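Local coordinates for DNA repair protein PprA (Deinococcus deserti, PDB 6MC8) that binds DNA and takes part in DNA damage repair and genome segregation after irradiation, apparently by forming filaments, at residues S50-L55 with A67-E72; L190-H195 with K278-E283. The protein carries 2 engineered substitutions. One frame throughout, in Å; residues are numbered along the deposited sequence.

Interaction 1 (S50-L55 with A67-E72); sequences SDVQAL and AQLTQE
Glu72 offers both carboxylate oxygens to the turn that opens helix 52-57. Ser50 OG donates to OE1 of Glu72 (2.5 Å) and the backbone N of Asp51 to OE2 of Glu72 (2.8 Å), the latter nearly straight at 169°, and each bond uses a syn lone pair. Ser50 OG also accepts a weak bond from Val52 N, 3.5 Å away, so the serine caps the helix start while its hydroxyl engages Glu72. OE2 of Glu72 accepts a second hydrogen bond, from Gln68 NE2 (3.2 Å), one helical turn earlier, which arrives from above the carboxylate plane. Three bonds thus fix the rotation of the carboxylate, and an alanine in place of Glu72 would probably leave the Asp51 amide and the Ser50 hydroxyl without their acceptor and let Gln68 turn. Outward from this grip, the methylene stem of Gln68, bent at chi2 (67°), lies against Val52 CG2 and crosses the Leu55 side chain at about a right angle, meeting its CD1. Val52 spreads both methyls over Leu69 CD2, CG2 at 3.6 Å, and Leu36 and Phe39 of helix 35-43 extend this apolar patch. The whole is a serine N-cap whose hydroxyl and following amide are bound by a carboxylate of the next helix, joining helices 52-57 and 62-80.

Interaction 2 (L190-H195 with K278-E283); sequences LAVEVH and KAMQRE
Met280 and Gln281 of the long helix 274-304 rest on three alternate residues of strand 190-195, Leu190, Val192 and Val194, whose CB atoms all face the helix. The axes of the two segments approach to 8.1 Å, with their directions 32° from parallel.

The apolar pairs begin with the methionine at the start of the strand segment: its chain bends at the thioether (chi3 68°), bringing SD to 4.1 Å from Leu190 CD2. Further along, Val192 stands against the helix backbone, with CG1 between its own backbone N and carbonyl carbon (chi1 57°) and 3.7 Å from Met280 CB. Its other methyl, CG2, faces Gln281 CB. The Gln281 chain is extended and crosses the valines at about a right angle; its CG meets Val194 CG2 at 3.9 Å, and the side chain also touches Thr181 of strand 179-186.

Other approaches set a methyl against a polar backbone atom. The same bend in Met280 turns its terminal methyl back over the strand, where CE lies 3.3 Å from the carbonyl O of Leu190 and also approaches CA of Ala191. The backbone N and O of Gln281 lie near Val192 CG1 and Val194 CG2, respectively.

Backbone hydrogen bonds run along or beside the contact. Leu190 and Val192 pair with Glu266 and Val264 of strand 261-267, Ala191 and Glu193 with Trp184 and Arg182 of strand 179-186, so this is an inner strand of the antiparallel sheet. In the helix, Arg282 N bonds to Lys278 O and Glu283 N to Ala279 O. On the opposite face of the strand, Glu193 forms a salt bridge with Arg182.

With methyls, methylenes and a thioether meeting one another, and methyls set against backbone polar atoms, the contact joins helix to sheet through shape and burial rather than through directional bonds.

From the N terminus, the chain passes through helix 35-43 and reaches interaction 1, which closes the short connection between helices 52-57 and 62-80: eleven residues separate its segments, and it ties the two helices together beside the three-stranded sheet of 89-114. Interaction 2 opens only afterwards; 82 residues lie between its segments, a long excursion through several helices and strand 261-267, from which helix 274-304 returns to cover the four-stranded sheet. The two contacts follow in series, neither nested nor crossed. The centres of interactions 1 and 2 lie about 25 Å apart. The nearest atoms of interactions 1 and 2 are about 14 Å apart; one joins helices near the N terminus, the other a helix and a sheet.

Interaction 1 (S50-L55 with A67-E72)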
ATOM      1  N   SER A  50      15.934  22.876  21.047  1.00 29.98           N
ATOM      2  CA  SER A  50      15.507  21.683  21.764  1.00 27.58           C
ATOM      3  C   SER A  50      14.754  22.045  23.035  1.00 24.08           C
ATOM      4  O   SER A  50      15.105  22.991  23.741  1.00 31.78           O
ATOM      5  CB  SER A  50      16.713  20.809  22.102  1.00 24.65           C
ATOM      6  OG  SER A  50      16.326  19.635  22.782  1.00 26.44           O
ATOM      7  N   ASP A  51      13.708  21.278  23.322  1.00 24.06           N
ATOM      8  CA  ASP A  51      12.864  21.495  24.486  1.00 27.75           C
ATOM      9  C   ASP A  51      13.130  20.508  25.611  1.00 27.75           C
ATOM     10  O   ASP A  51      12.426  20.546  26.621  1.00 32.52           O
ATOM     11  CB  ASP A  51      11.387  21.416  24.085  1.00 26.84           C
ATOM     12  CG  ASP A  51      10.945  22.588  23.248  1.00 26.99           C
ATOM     13  OD1 ASP A  51      11.492  23.691  23.423  1.00 31.74           O
ATOM     14  OD2 ASP A  51      10.047  22.408  22.412  1.00 30.54           O
ATOM     15  N   VAL A  52      14.134  19.640  25.472  1.00 22.84           N
ATOM     16  CA  VAL A  52      14.259  18.491  26.364  1.00 28.42           C
ATOM     17  C   VAL A  52      14.784  18.921  27.731  1.00 29.21           C
ATOM     18  O   VAL A  52      14.345  18.410  28.768  1.00 32.53           O
ATOM     19  CB  VAL A  52      15.152  17.417  25.716  1.00 26.16           C
ATOM     20  CG1 VAL A  52      15.226  16.181  26.584  1.00 22.42           C
ATOM     21  CG2 VAL A  52      14.633  17.068  24.345  1.00 26.92           C
ATOM     22  N   GLN A  53      15.714  19.878  27.752  1.00 27.30           N
ATOM     23  CA  GLN A  53      16.203  20.413  29.018  1.00 33.18           C
ATOM     24  C   GLN A  53      15.107  21.176  29.756  1.00 32.09           C
ATOM     25  O   GLN A  53      15.032  21.134  30.988  1.00 36.18           O
ATOM     26  CB  GLN A  53      17.411  21.317  28.769  1.00 33.99           C
ATOM     27  CG  GLN A  53      18.097  21.824  30.028  1.00 35.91           C
ATOM     28  CD  GLN A  53      18.762  20.720  30.822  1.00 43.62           C
ATOM     29  OE1 GLN A  53      18.245  20.267  31.839  1.00 41.07           O
ATOM     30  NE2 GLN A  53      19.929  20.293  30.366  1.00 45.74           N
ATOM     31  N   ALA A  54      14.231  21.856  29.014  1.00 32.94           N
ATOM     32  CA  ALA A  54      13.141  22.592  29.644  1.00 33.76           C
ATOM     33  C   ALA A  54      12.067  21.650  30.172  1.00 33.39           C
ATOM     34  O   ALA A  54      11.408  21.951  31.171  1.00 31.97           O
ATOM     35  CB  ALA A  54      12.542  23.589  28.658  1.00 23.89           C
ATOM     36  N   LEU A  55      11.878  20.502  29.519  1.00 29.47           N
ATOM     37  CA  LEU A  55      10.915  19.528  30.020  1.00 31.68           C
ATOM     38  C   LEU A  55      11.451  18.799  31.240  1.00 35.34           C
ATOM     39  O   LEU A  55      10.686  18.459  32.150  1.00 38.71           O
ATOM     40  CB  LEU A  55      10.547  18.531  28.924  1.00 33.31           C
ATOM     41  CG  LEU A  55       9.683  19.028  27.769  1.00 28.89           C
ATOM     42  CD1 LEU A  55       9.594  17.966  26.717  1.00 27.23           C
ATOM     43  CD2 LEU A  55       8.301  19.384  28.257  1.00 27.52           C
ATOM     44  N   ALA A  67      10.215  10.749  24.505  1.00 28.21           N
ATOM     45  CA  ALA A  67       9.322  11.046  23.392  1.00 31.94           C
ATOM     46  C   ALA A  67       9.716  12.347  22.708  1.00 27.15           C
ATOM     47  O   ALA A  67       9.599  12.473  21.486  1.00 24.98           O
ATOM     48  CB  ALA A  67       7.876  11.107  23.877  1.00 19.27           C
ATOM     49  N   GLN A  68      10.194  13.322  23.481  1.00 25.91           N
ATOM     50  CA  GLN A  68      10.649  14.572  22.892  1.00 29.38           C
ATOM     51  C   GLN A  68      12.009  14.403  22.227  1.00 32.63           C
ATOM     52  O   GLN A  68      12.287  15.042  21.208  1.00 37.20           O
ATOM     53  CB  GLN A  68      10.697  15.664  23.957  1.00 25.60           C
ATOM     54  CG  GLN A  68      10.998  17.053  23.435  1.00 24.50           C
ATOM     55  CD  GLN A  68       9.893  17.595  22.560  1.00 26.96           C
ATOM     56  OE1 GLN A  68       8.719  17.364  22.815  1.00 33.69           O
ATOM     57  NE2 GLN A  68      10.266  18.345  21.537  1.00 26.09           N
ATOM     58  N   LEU A  69      12.835  13.507  22.756  1.00 23.46           N
ATOM     59  CA  LEU A  69      14.159  13.224  22.166  1.00 27.77           C
ATOM     60  C   LEU A  69      13.984  12.590  20.791  1.00 29.49           C
ATOM     61  O   LEU A  69      14.688  12.939  19.883  1.00 30.96           O
ATOM     62  CB  LEU A  69      14.952  12.327  23.112  1.00 28.47           C
ATOM     63  CG  LEU A  69      15.563  13.025  24.313  1.00 25.23           C
ATOM     64  CD1 LEU A  69      16.263  12.031  25.182  1.00 31.86           C
ATOM     65  CD2 LEU A  69      16.536  14.067  23.881  1.00 26.51           C
ATOM     66  N   THR A  70      13.038  11.683  20.704  1.00 25.46           N
ATOM     67  CA  THR A  70      12.665  10.985  19.473  1.00 27.71           C
ATOM     68  C   THR A  70      12.058  11.968  18.488  1.00 27.84           C
ATOM     69  O   THR A  70      12.310  11.831  17.348  1.00 27.59           O
ATOM     70  CB  THR A  70      11.724   9.839  19.820  1.00 29.09           C
ATOM     71  OG1 THR A  70      12.495   9.008  20.669  1.00 30.36           O
ATOM     72  CG2 THR A  70      11.244   9.065  18.623  1.00 20.17           C
ATOM     73  N   GLN A  71      11.247  12.892  18.970  1.00 28.17           N
ATOM     74  CA  GLN A  71      10.590  13.863  18.084  1.00 26.44           C
ATOM     75  C   GLN A  71      11.647  14.755  17.458  1.00 25.73           C
ATOM     76  O   GLN A  71      11.575  14.960  16.286  1.00 25.69           O
ATOM     77  CB  GLN A  71       9.494  14.619  18.826  1.00 28.22           C
ATOM     78  CG  GLN A  71       8.902  15.765  18.032  1.00 29.32           C
ATOM     79  CD  GLN A  71       7.860  16.582  18.749  1.00 37.12           C
ATOM     80  OE1 GLN A  71       8.097  17.679  19.196  1.00 35.68           O
ATOM     81  NE2 GLN A  71       6.665  16.050  18.854  1.00 42.41           N
ATOM     82  N   GLU A  72      12.632  15.167  18.239  1.00 25.21           N
ATOM     83  CA  GLU A  72      13.636  16.094  17.741  1.00 21.87           C
ATOM     84  C   GLU A  72      14.667  15.386  16.872  1.00 20.37           C
ATOM     85  O   GLU A  72      15.217  15.985  15.944  1.00 19.78           O
ATOM     86  CB  GLU A  72      14.297  16.808  18.915  1.00 19.18           C
ATOM     87  CG  GLU A  72      13.354  17.741  19.642  1.00 15.91           C
ATOM     88  CD  GLU A  72      13.992  18.413  20.832  1.00 26.68           C
ATOM     89  OE1 GLU A  72      15.131  18.056  21.180  1.00 25.67           O
ATOM     90  OE2 GLU A  72      13.354  19.305  21.423  1.00 29.78           O
TER

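Interaction 2 (L190-H195 with K278-E283)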
ATOM      1  N   LEU A 190       0.505  11.983   3.621  1.00 24.08           N
ATOM      2  CA  LEU A 190       1.165  12.454   2.413  1.00 23.91           C
ATOM      3  C   LEU A 190       2.396  13.251   2.812  1.00 28.47           C
ATOM      4  O   LEU A 190       2.353  14.034   3.762  1.00 29.25           O
ATOM      5  CB  LEU A 190       0.235  13.324   1.565  1.00 26.61           C
ATOM      6  CG  LEU A 190       0.795  13.828   0.232  1.00 21.27           C
ATOM      7  CD1 LEU A 190       1.027  12.680  -0.722  1.00 21.86           C
ATOM      8  CD2 LEU A 190      -0.091  14.875  -0.388  1.00 23.82           C
ATOM      9  N   ALA A 191       3.493  13.044   2.097  1.00 22.07           N
ATOM     10  CA  ALA A 191       4.744  13.695   2.442  1.00 25.76           C
ATOM     11  C   ALA A 191       5.510  14.084   1.190  1.00 25.11           C
ATOM     12  O   ALA A 191       5.377  13.447   0.144  1.00 27.39           O
ATOM     13  CB  ALA A 191       5.594  12.793   3.319  1.00 20.59           C
ATOM     14  N   VAL A 192       6.310  15.138   1.305  1.00 23.97           N
ATOM     15  CA  VAL A 192       7.135  15.625   0.210  1.00 26.76           C
ATOM     16  C   VAL A 192       8.480  16.070   0.778  1.00 25.18           C
ATOM     17  O   VAL A 192       8.544  16.689   1.847  1.00 25.66           O
ATOM     18  CB  VAL A 192       6.422  16.746  -0.583  1.00 22.64           C
ATOM     19  CG1 VAL A 192       6.027  17.908   0.296  1.00 22.81           C
ATOM     20  CG2 VAL A 192       7.268  17.232  -1.742  1.00 30.07           C
ATOM     21  N   GLU A 193       9.557  15.684   0.102  1.00 27.38           N
ATOM     22  CA  GLU A 193      10.912  16.049   0.480  1.00 19.36           C
ATOM     23  C   GLU A 193      11.474  16.977  -0.583  1.00 23.42           C
ATOM     24  O   GLU A 193      11.273  16.746  -1.774  1.00 23.69           O
ATOM     25  CB  GLU A 193      11.798  14.810   0.624  1.00 18.02           C
ATOM     26  CG  GLU A 193      13.220  15.101   1.064  1.00 18.22           C
ATOM     27  CD  GLU A 193      14.063  13.857   1.172  1.00 22.17           C
ATOM     28  OE1 GLU A 193      13.555  12.764   0.869  1.00 27.40           O
ATOM     29  OE2 GLU A 193      15.237  13.969   1.562  1.00 21.86           O
ATOM     30  N   VAL A 194      12.153  18.030  -0.148  1.00 23.15           N
ATOM     31  CA  VAL A 194      12.874  18.942  -1.024  1.00 20.17           C
ATOM     32  C   VAL A 194      14.332  18.933  -0.593  1.00 22.66           C
ATOM     33  O   VAL A 194      14.641  19.222   0.566  1.00 24.68           O
ATOM     34  CB  VAL A 194      12.271  20.356  -0.971  1.00 25.03           C
ATOM     35  CG1 VAL A 194      13.179  21.348  -1.620  1.00 27.77           C
ATOM     36  CG2 VAL A 194      10.935  20.372  -1.670  1.00 27.19           C
ATOM     37  N   HIS A 195      15.224  18.603  -1.521  1.00 24.25           N
ATOM     38  CA  HIS A 195      16.612  18.290  -1.207  1.00 21.09           C
ATOM     39  C   HIS A 195      17.570  19.117  -2.049  1.00 23.68           C
ATOM     40  O   HIS A 195      17.505  19.086  -3.279  1.00 24.54           O
ATOM     41  CB  HIS A 195      16.880  16.810  -1.439  1.00 20.42           C
ATOM     42  CG  HIS A 195      18.291  16.397  -1.179  1.00 24.76           C
ATOM     43  ND1 HIS A 195      18.795  16.225   0.090  1.00 19.80           N
ATOM     44  CD2 HIS A 195      19.304  16.112  -2.027  1.00 23.00           C
ATOM     45  CE1 HIS A 195      20.059  15.854   0.011  1.00 22.98           C
ATOM     46  NE2 HIS A 195      20.393  15.781  -1.262  1.00 24.15           N
ATOM     47  N   LYS A 278       0.825  21.106  -3.320  1.00 36.58           N
ATOM     48  CA  LYS A 278       1.545  22.222  -3.919  1.00 38.12           C
ATOM     49  C   LYS A 278       1.978  23.220  -2.856  1.00 32.09           C
ATOM     50  O   LYS A 278       3.063  23.802  -2.944  1.00 34.46           O
ATOM     51  CB  LYS A 278       0.669  22.893  -4.974  1.00 34.57           C
ATOM     52  CG  LYS A 278       0.947  22.437  -6.387  1.00 31.04           C
ATOM     53  CD  LYS A 278      -0.100  22.958  -7.354  1.00 31.85           C
ATOM     54  N   ALA A 279       1.158  23.397  -1.822  1.00 29.49           N
ATOM     55  CA  ALA A 279       1.549  24.246  -0.708  1.00 30.37           C
ATOM     56  C   ALA A 279       2.553  23.544   0.197  1.00 30.52           C
ATOM     57  O   ALA A 279       3.295  24.202   0.930  1.00 28.63           O
ATOM     58  CB  ALA A 279       0.312  24.667   0.080  1.00 24.61           C
ATOM     59  N   MET A 280       2.597  22.211   0.147  1.00 27.78           N
ATOM     60  CA  MET A 280       3.544  21.457   0.963  1.00 29.40           C
ATOM     61  C   MET A 280       4.957  21.554   0.402  1.00 29.25           C
ATOM     62  O   MET A 280       5.916  21.779   1.147  1.00 28.64           O
ATOM     63  CB  MET A 280       3.105  19.995   1.046  1.00 30.39           C
ATOM     64  CG  MET A 280       1.939  19.716   1.963  1.00 37.58           C
ATOM     65  SD  MET A 280       1.207  18.096   1.709  1.00 38.77           S
ATOM     66  CE  MET A 280       2.513  17.035   2.289  1.00 23.78           C
ATOM     67  N   GLN A 281       5.099  21.366  -0.911  1.00 24.99           N
ATOM     68  CA  GLN A 281       6.403  21.474  -1.555  1.00 31.37           C
ATOM     69  C   GLN A 281       6.931  22.900  -1.498  1.00 35.54           C
ATOM     70  O   GLN A 281       8.135  23.122  -1.322  1.00 36.00           O
ATOM     71  CB  GLN A 281       6.304  21.000  -3.003  1.00 26.65           C
ATOM     72  CG  GLN A 281       7.628  20.966  -3.718  1.00 32.59           C
ATOM     73  CD  GLN A 281       7.503  20.509  -5.137  1.00 33.78           C
ATOM     74  OE1 GLN A 281       6.411  20.244  -5.617  1.00 47.77           O
ATOM     75  NE2 GLN A 281       8.626  20.423  -5.828  1.00 57.59           N
ATOM     76  N   ARG A 282       6.039  23.880  -1.645  1.00 30.92           N
ATOM     77  CA  ARG A 282       6.434  25.280  -1.570  1.00 27.08           C
ATOM     78  C   ARG A 282       6.846  25.654  -0.152  1.00 31.78           C
ATOM     79  O   ARG A 282       7.709  26.515   0.045  1.00 30.67           O
ATOM     80  CB  ARG A 282       5.283  26.154  -2.061  1.00 36.77           C
ATOM     81  CG  ARG A 282       5.613  27.609  -2.321  1.00 43.85           C
ATOM     82  CD  ARG A 282       4.380  28.359  -2.817  1.00 56.49           C
ATOM     83  NE  ARG A 282       3.863  27.799  -4.063  1.00 61.41           N
ATOM     84  CZ  ARG A 282       2.674  27.216  -4.189  1.00 48.90           C
ATOM     85  NH1 ARG A 282       1.864  27.126  -3.144  1.00 42.88           N
ATOM     86  NH2 ARG A 282       2.292  26.731  -5.360  1.00 39.54           N
ATOM     87  N   GLU A 283       6.242  25.006   0.848  1.00 29.27           N
ATOM     88  CA  GLU A 283       6.688  25.174   2.227  1.00 25.03           C
ATOM     89  C   GLU A 283       8.067  24.565   2.437  1.00 26.66           C
ATOM     90  O   GLU A 283       8.927  25.178   3.077  1.00 25.83           O
ATOM     91  CB  GLU A 283       5.680  24.546   3.190  1.00 27.36           C
ATOM     92  CG  GLU A 283       6.079  24.625   4.654  1.00 27.92           C
ATOM     93  CD  GLU A 283       5.089  23.947   5.572  1.00 30.36           C
ATOM     94  OE1 GLU A 283       4.075  23.429   5.072  1.00 33.56           O
ATOM     95  OE2 GLU A 283       5.330  23.920   6.794  1.00 32.47           O
TER